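Local structure of beta-galacturonidase (Eisenbergiella tayi, 6NCW) at residues E485-F499 / K542-L555. The protein hydrolyses beta-linked galacturonides as a glycoside hydrolase of family 2, and may also act on beta-glucuronides as its family relatives do. Sequence-based numbering, arbitrary orientation.
Sequences EYQVQALKEQLQAVF and KLAYEVVKDSYRSL
Val488 drives its two methyls against Leu543, Ala544 and Val547. CG2 meets Leu543 CB at 3.5 Å and lies equally close to the backbone N of Ala544. CG1, anti to the backbone N (chi1 163°), reaches along the seam to Val547 CG2. Val547 CG1 in turn rests on the backbone of Lys492, and the extended Lys492 side chain departs from the contact beyond CB.

Two turns on from Val488, Leu495 splits its methyls. CD1 packs on Ser551 CB and on Val548, while CD2 touches Tyr552 CE1 at 3.9 Å. Phe499 closes the far end. Leu555 CD1 sits over the centre of one ring face, a CH-pi contact 3.5 Å from the Phe499 centroid. Tyr552 CE1 comes in at the ring edge, 3.6 Å from Phe499 CZ. The two rings meet rim to rim, with planes at 76°, and neither lies over the other's face. The Tyr552 hydroxyl bonds to Gly274 O, which ties this ring to strand 268-276.

Gln487 supplies the polar link. Its chain is extended and lays OE1 beside Ala544 CB and Lys542 CD. A water donates to Gln487 OE1 (2.7 Å) and accepts from Ala544 N (2.8 Å), bridging the two segments. The amide's strongest polar partner, Ala468, lies outside them. Lys542 carries its amine onward to a salt bridge with Asp514.

The helices run nearly parallel, 17° apart with axes 8.7 Å at closest approach. Both belong to the outer helical layer of the TIM barrel, and Val548 and Tyr552 also pack on strand 504-509. The side chain of Lys532, a galacturonate-binding residue, is about 5 Å from that of Gln487. The chemistry implies a mainly apolar helix pair, with its water-mediated polar link at the end near the sugar site.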
loop_
_atom_site.group_PDB
_atom_site.type_symbol
_atom_site.label_atom_id
_atom_site.label_comp_id
_atom_site.label_asym_id
_atom_site.label_seq_id
_atom_site.Cartn_x
_atom_site.Cartn_y
_atom_site.Cartn_z
ATOM N N GLU A 485 5.094 11.940 -6.893
ATOM C CA GLU A 485 5.970 13.102 -7.047
ATOM C C GLU A 485 5.988 13.587 -8.481
ATOM O O GLU A 485 5.888 14.789 -8.740
ATOM C CB GLU A 485 7.386 12.776 -6.597
ATOM C CG GLU A 485 7.485 12.514 -5.125
ATOM C CD GLU A 485 7.469 11.017 -4.807
ATOM O OE1 GLU A 485 7.090 10.206 -5.690
ATOM O OE2 GLU A 485 7.839 10.665 -3.668
ATOM N N TYR A 486 6.114 12.672 -9.440
ATOM C CA TYR A 486 6.114 13.146 -10.813
ATOM C C TYR A 486 4.791 13.825 -11.147
ATOM O O TYR A 486 4.768 14.828 -11.866
ATOM C CB TYR A 486 6.385 12.021 -11.806
ATOM C CG TYR A 486 6.452 12.588 -13.203
ATOM C CD1 TYR A 486 5.326 12.625 -14.024
ATOM C CD2 TYR A 486 7.627 13.164 -13.672
ATOM C CE1 TYR A 486 5.381 13.176 -15.306
ATOM C CE2 TYR A 486 7.697 13.704 -14.938
ATOM C CZ TYR A 486 6.569 13.710 -15.757
ATOM O OH TYR A 486 6.648 14.272 -17.015
ATOM N N GLN A 487 3.673 13.281 -10.653
ATOM C CA GLN A 487 2.386 13.882 -10.980
ATOM C C GLN A 487 2.304 15.301 -10.436
ATOM O O GLN A 487 1.681 16.173 -11.052
ATOM C CB GLN A 487 1.229 13.046 -10.435
ATOM C CG GLN A 487 -0.135 13.610 -10.837
ATOM C CD GLN A 487 -1.302 12.958 -10.101
ATOM O OE1 GLN A 487 -1.277 12.800 -8.863
ATOM N NE2 GLN A 487 -2.334 12.577 -10.854
ATOM N N VAL A 488 2.906 15.539 -9.266
ATOM C CA VAL A 488 2.971 16.884 -8.704
ATOM C C VAL A 488 3.638 17.833 -9.693
ATOM O O VAL A 488 3.103 18.901 -10.009
ATOM C CB VAL A 488 3.726 16.866 -7.361
ATOM C CG1 VAL A 488 4.172 18.304 -6.970
ATOM C CG2 VAL A 488 2.871 16.242 -6.279
ATOM N N GLN A 489 4.803 17.433 -10.222
ATOM C CA GLN A 489 5.564 18.288 -11.130
ATOM C C GLN A 489 4.801 18.544 -12.419
ATOM O O GLN A 489 4.777 19.669 -12.923
ATOM C CB GLN A 489 6.917 17.655 -11.463
ATOM C CG GLN A 489 7.763 17.236 -10.264
ATOM C CD GLN A 489 8.991 16.386 -10.652
ATOM O OE1 GLN A 489 9.775 15.981 -9.786
ATOM N NE2 GLN A 489 9.153 16.115 -11.955
ATOM N N ALA A 490 4.216 17.496 -12.999
ATOM C CA ALA A 490 3.465 17.649 -14.240
ATOM C C ALA A 490 2.303 18.630 -14.072
ATOM O O ALA A 490 2.146 19.569 -14.865
ATOM C CB ALA A 490 2.952 16.290 -14.710
ATOM N N LEU A 491 1.496 18.445 -13.023
ATOM C CA LEU A 491 0.317 19.295 -12.849
ATOM C C LEU A 491 0.718 20.742 -12.583
ATOM O O LEU A 491 0.077 21.671 -13.086
ATOM C CB LEU A 491 -0.569 18.758 -11.725
ATOM C CG LEU A 491 -1.711 17.802 -12.126
ATOM C CD1 LEU A 491 -2.755 18.549 -12.942
ATOM C CD2 LEU A 491 -1.171 16.615 -12.924
ATOM N N LYS A 492 1.790 20.956 -11.815
ATOM C CA LYS A 492 2.250 22.319 -11.573
ATOM C C LYS A 492 2.590 23.018 -12.889
ATOM O O LYS A 492 2.105 24.120 -13.169
ATOM C CB LYS A 492 3.454 22.295 -10.623
ATOM C CG LYS A 492 3.814 23.667 -10.066
ATOM C CD LYS A 492 5.060 23.619 -9.183
ATOM C CE LYS A 492 5.286 24.963 -8.478
ATOM N NZ LYS A 492 6.201 24.816 -7.299
ATOM N N GLU A 493 3.389 22.366 -13.735
ATOM C CA GLU A 493 3.749 22.959 -15.019
ATOM C C GLU A 493 2.548 23.088 -15.955
ATOM O O GLU A 493 2.419 24.087 -16.672
ATOM C CB GLU A 493 4.845 22.132 -15.693
ATOM C CG GLU A 493 5.287 22.767 -17.011
ATOM C CD GLU A 493 6.307 21.951 -17.791
ATOM O OE1 GLU A 493 6.787 20.925 -17.254
ATOM O OE2 GLU A 493 6.614 22.345 -18.950
ATOM N N GLN A 494 1.684 22.073 -15.998
ATOM C CA GLN A 494 0.513 22.113 -16.884
ATOM C C GLN A 494 -0.427 23.265 -16.550
ATOM O O GLN A 494 -0.905 23.963 -17.449
ATOM C CB GLN A 494 -0.240 20.780 -16.817
ATOM C CG GLN A 494 0.527 19.650 -17.493
ATOM C CD GLN A 494 -0.062 18.292 -17.198
ATOM O OE1 GLN A 494 -0.910 18.160 -16.318
ATOM N NE2 GLN A 494 0.376 17.269 -17.940
ATOM N N LEU A 495 -0.709 23.477 -15.261
ATOM C CA LEU A 495 -1.673 24.502 -14.883
ATOM C C LEU A 495 -1.084 25.893 -15.073
ATOM O O LEU A 495 -1.779 26.821 -15.518
ATOM C CB LEU A 495 -2.129 24.294 -13.432
ATOM C CG LEU A 495 -3.056 23.077 -13.176
ATOM C CD1 LEU A 495 -3.338 22.904 -11.699
ATOM C CD2 LEU A 495 -4.392 23.180 -13.924
ATOM N N GLN A 496 0.199 26.054 -14.738
ATOM C CA GLN A 496 0.872 27.328 -14.953
ATOM C C GLN A 496 0.797 27.742 -16.421
ATOM O O GLN A 496 0.529 28.907 -16.728
ATOM C CB GLN A 496 2.318 27.226 -14.457
ATOM C CG GLN A 496 3.315 28.172 -15.098
ATOM C CD GLN A 496 3.099 29.638 -14.745
ATOM O OE1 GLN A 496 2.647 29.973 -13.639
ATOM N NE2 GLN A 496 3.427 30.531 -15.696
ATOM N N ALA A 497 0.940 26.789 -17.343
ATOM C CA ALA A 497 0.907 27.145 -18.758
ATOM C C ALA A 497 -0.503 27.523 -19.214
ATOM O O ALA A 497 -0.679 28.542 -19.887
ATOM C CB ALA A 497 1.472 26.013 -19.610
ATOM N N VAL A 498 -1.524 26.721 -18.868
ATOM C CA VAL A 498 -2.868 26.991 -19.387
ATOM C C VAL A 498 -3.381 28.341 -18.888
ATOM O O VAL A 498 -3.976 29.109 -19.647
ATOM C CB VAL A 498 -3.855 25.843 -19.043
ATOM C CG1 VAL A 498 -3.401 24.533 -19.676
ATOM C CG2 VAL A 498 -3.993 25.658 -17.543
ATOM N N PHE A 499 -3.140 28.663 -17.618
ATOM C CA PHE A 499 -3.620 29.921 -17.061
ATOM C C PHE A 499 -2.830 31.140 -17.533
ATOM O O PHE A 499 -3.292 32.263 -17.325
ATOM C CB PHE A 499 -3.611 29.837 -15.533
ATOM C CG PHE A 499 -4.725 28.998 -14.981
ATOM C CD1 PHE A 499 -6.035 29.208 -15.397
ATOM C CD2 PHE A 499 -4.468 27.978 -14.090
ATOM C CE1 PHE A 499 -7.083 28.422 -14.911
ATOM C CE2 PHE A 499 -5.514 27.178 -13.595
ATOM C CZ PHE A 499 -6.826 27.416 -14.002
ATOM N N LYS A 542 -4.103 12.474 -3.565
ATOM C CA LYS A 542 -2.721 12.235 -3.954
ATOM C C LYS A 542 -1.893 13.487 -3.652
ATOM O O LYS A 542 -2.436 14.529 -3.282
ATOM C CB LYS A 542 -2.639 11.876 -5.439
ATOM C CG LYS A 542 -3.349 10.584 -5.815
ATOM C CD LYS A 542 -3.229 10.288 -7.299
ATOM C CE LYS A 542 -4.282 9.249 -7.715
ATOM N NZ LYS A 542 -4.312 9.052 -9.167
ATOM N N LEU A 543 -0.563 13.388 -3.789
ATOM C CA LEU A 543 0.269 14.552 -3.479
ATOM C C LEU A 543 -0.113 15.751 -4.348
ATOM O O LEU A 543 -0.206 16.878 -3.850
ATOM C CB LEU A 543 1.760 14.225 -3.641
ATOM C CG LEU A 543 2.408 13.162 -2.737
ATOM C CD1 LEU A 543 3.869 12.954 -3.113
ATOM C CD2 LEU A 543 2.316 13.584 -1.273
ATOM N N ALA A 544 -0.378 15.518 -5.641
ATOM C CA ALA A 544 -0.767 16.586 -6.557
ATOM C C ALA A 544 -2.022 17.336 -6.118
ATOM O O ALA A 544 -2.313 18.393 -6.673
ATOM C CB ALA A 544 -0.991 16.023 -7.963
ATOM N N TYR A 545 -2.771 16.826 -5.144
ATOM C CA TYR A 545 -3.971 17.523 -4.702
ATOM C C TYR A 545 -3.631 18.920 -4.195
ATOM O O TYR A 545 -4.349 19.888 -4.484
ATOM C CB TYR A 545 -4.661 16.675 -3.636
ATOM C CG TYR A 545 -5.971 17.163 -3.051
ATOM C CD1 TYR A 545 -6.010 18.220 -2.142
ATOM C CD2 TYR A 545 -7.158 16.481 -3.315
ATOM C CE1 TYR A 545 -7.190 18.620 -1.567
ATOM C CE2 TYR A 545 -8.340 16.867 -2.742
ATOM C CZ TYR A 545 -8.358 17.935 -1.878
ATOM O OH TYR A 545 -9.549 18.302 -1.319
ATOM N N GLU A 546 -2.511 19.052 -3.481
ATOM C CA GLU A 546 -2.143 20.356 -2.930
ATOM C C GLU A 546 -1.640 21.308 -4.011
ATOM O O GLU A 546 -1.773 22.525 -3.867
ATOM C CB GLU A 546 -1.094 20.188 -1.830
ATOM C CG GLU A 546 -1.625 19.463 -0.594
ATOM C CD GLU A 546 -2.828 20.183 0.025
ATOM O OE1 GLU A 546 -3.859 19.522 0.322
ATOM O OE2 GLU A 546 -2.747 21.421 0.192
ATOM N N VAL A 547 -1.091 20.771 -5.102
ATOM C CA VAL A 547 -0.651 21.591 -6.228
ATOM C C VAL A 547 -1.847 22.183 -6.969
ATOM O O VAL A 547 -1.840 23.361 -7.355
ATOM C CB VAL A 547 0.235 20.744 -7.163
ATOM C CG1 VAL A 547 0.178 21.269 -8.599
ATOM C CG2 VAL A 547 1.663 20.763 -6.680
ATOM N N VAL A 548 -2.882 21.369 -7.206
ATOM C CA VAL A 548 -4.090 21.860 -7.869
ATOM C C VAL A 548 -4.796 22.883 -6.989
ATOM O O VAL A 548 -5.240 23.934 -7.463
ATOM C CB VAL A 548 -5.025 20.689 -8.227
ATOM C CG1 VAL A 548 -6.349 21.222 -8.722
ATOM C CG2 VAL A 548 -4.391 19.784 -9.310
ATOM N N LYS A 549 -4.909 22.587 -5.697
ATOM C CA LYS A 549 -5.578 23.493 -4.779
ATOM C C LYS A 549 -4.873 24.846 -4.738
ATOM O O LYS A 549 -5.515 25.895 -4.850
ATOM C CB LYS A 549 -5.637 22.845 -3.399
ATOM C CG LYS A 549 -6.290 23.656 -2.305
ATOM C CD LYS A 549 -6.409 22.766 -1.067
ATOM C CE LYS A 549 -7.131 23.458 0.070
ATOM N NZ LYS A 549 -7.283 22.526 1.205
ATOM N N ASP A 550 -3.544 24.841 -4.600
ATOM C CA ASP A 550 -2.798 26.097 -4.625
ATOM C C ASP A 550 -3.084 26.888 -5.891
ATOM O O ASP A 550 -3.267 28.109 -5.838
ATOM C CB ASP A 550 -1.300 25.841 -4.524
ATOM C CG ASP A 550 -0.873 25.391 -3.140
ATOM O OD1 ASP A 550 -1.670 25.515 -2.181
ATOM O OD2 ASP A 550 0.268 24.886 -3.021
ATOM N N SER A 551 -3.120 26.211 -7.042
ATOM C CA SER A 551 -3.355 26.906 -8.303
ATOM C C SER A 551 -4.777 27.454 -8.386
ATOM O O SER A 551 -4.975 28.644 -8.652
ATOM C CB SER A 551 -3.079 25.977 -9.481
ATOM O OG SER A 551 -3.483 26.592 -10.690
ATOM N N TYR A 552 -5.783 26.599 -8.156
ATOM C CA TYR A 552 -7.164 27.023 -8.371
ATOM C C TYR A 552 -7.625 28.030 -7.317
ATOM O O TYR A 552 -8.460 28.891 -7.609
ATOM C CB TYR A 552 -8.098 25.814 -8.375
ATOM C CG TYR A 552 -8.192 25.035 -9.678
ATOM C CD1 TYR A 552 -7.332 25.281 -10.743
ATOM C CD2 TYR A 552 -9.161 24.056 -9.836
ATOM C CE1 TYR A 552 -7.437 24.565 -11.940
ATOM C CE2 TYR A 552 -9.268 23.332 -11.016
ATOM C CZ TYR A 552 -8.412 23.589 -12.066
ATOM O OH TYR A 552 -8.545 22.865 -13.239
ATOM N N ARG A 553 -7.135 27.914 -6.084
ATOM C CA ARG A 553 -7.501 28.871 -5.045
ATOM C C ARG A 553 -6.855 30.241 -5.242
ATOM O O ARG A 553 -7.272 31.207 -4.599
ATOM C CB ARG A 553 -7.118 28.315 -3.677
ATOM C CG ARG A 553 -7.959 27.143 -3.234
ATOM C CD ARG A 553 -8.745 27.592 -2.054
ATOM N NE ARG A 553 -8.937 26.557 -1.058
ATOM C CZ ARG A 553 -10.129 26.058 -0.758
ATOM N NH1 ARG A 553 -11.203 26.515 -1.406
ATOM N NH2 ARG A 553 -10.241 25.105 0.170
ATOM N N SER A 554 -5.861 30.359 -6.115
ATOM C CA SER A 554 -5.223 31.639 -6.372
ATOM C C SER A 554 -5.894 32.408 -7.505
ATOM O O SER A 554 -5.362 33.428 -7.955
ATOM C CB SER A 554 -3.747 31.426 -6.694
ATOM O OG SER A 554 -3.601 30.831 -7.968
ATOM N N LEU A 555 -7.033 31.936 -7.993
ATOM C CA LEU A 555 -7.647 32.549 -9.153
ATOM C C LEU A 555 -9.135 32.646 -8.902
ATOM O O LEU A 555 -9.715 31.800 -8.217
ATOM C CB LEU A 555 -7.363 31.752 -10.430
ATOM C CG LEU A 555 -5.942 31.833 -11.000
ATOM C CD1 LEU A 555 -5.760 30.749 -12.023
ATOM C CD2 LEU A 555 -5.677 33.186 -11.631
HETATM O O HOH W 1 0.473 13.141 -6.880
#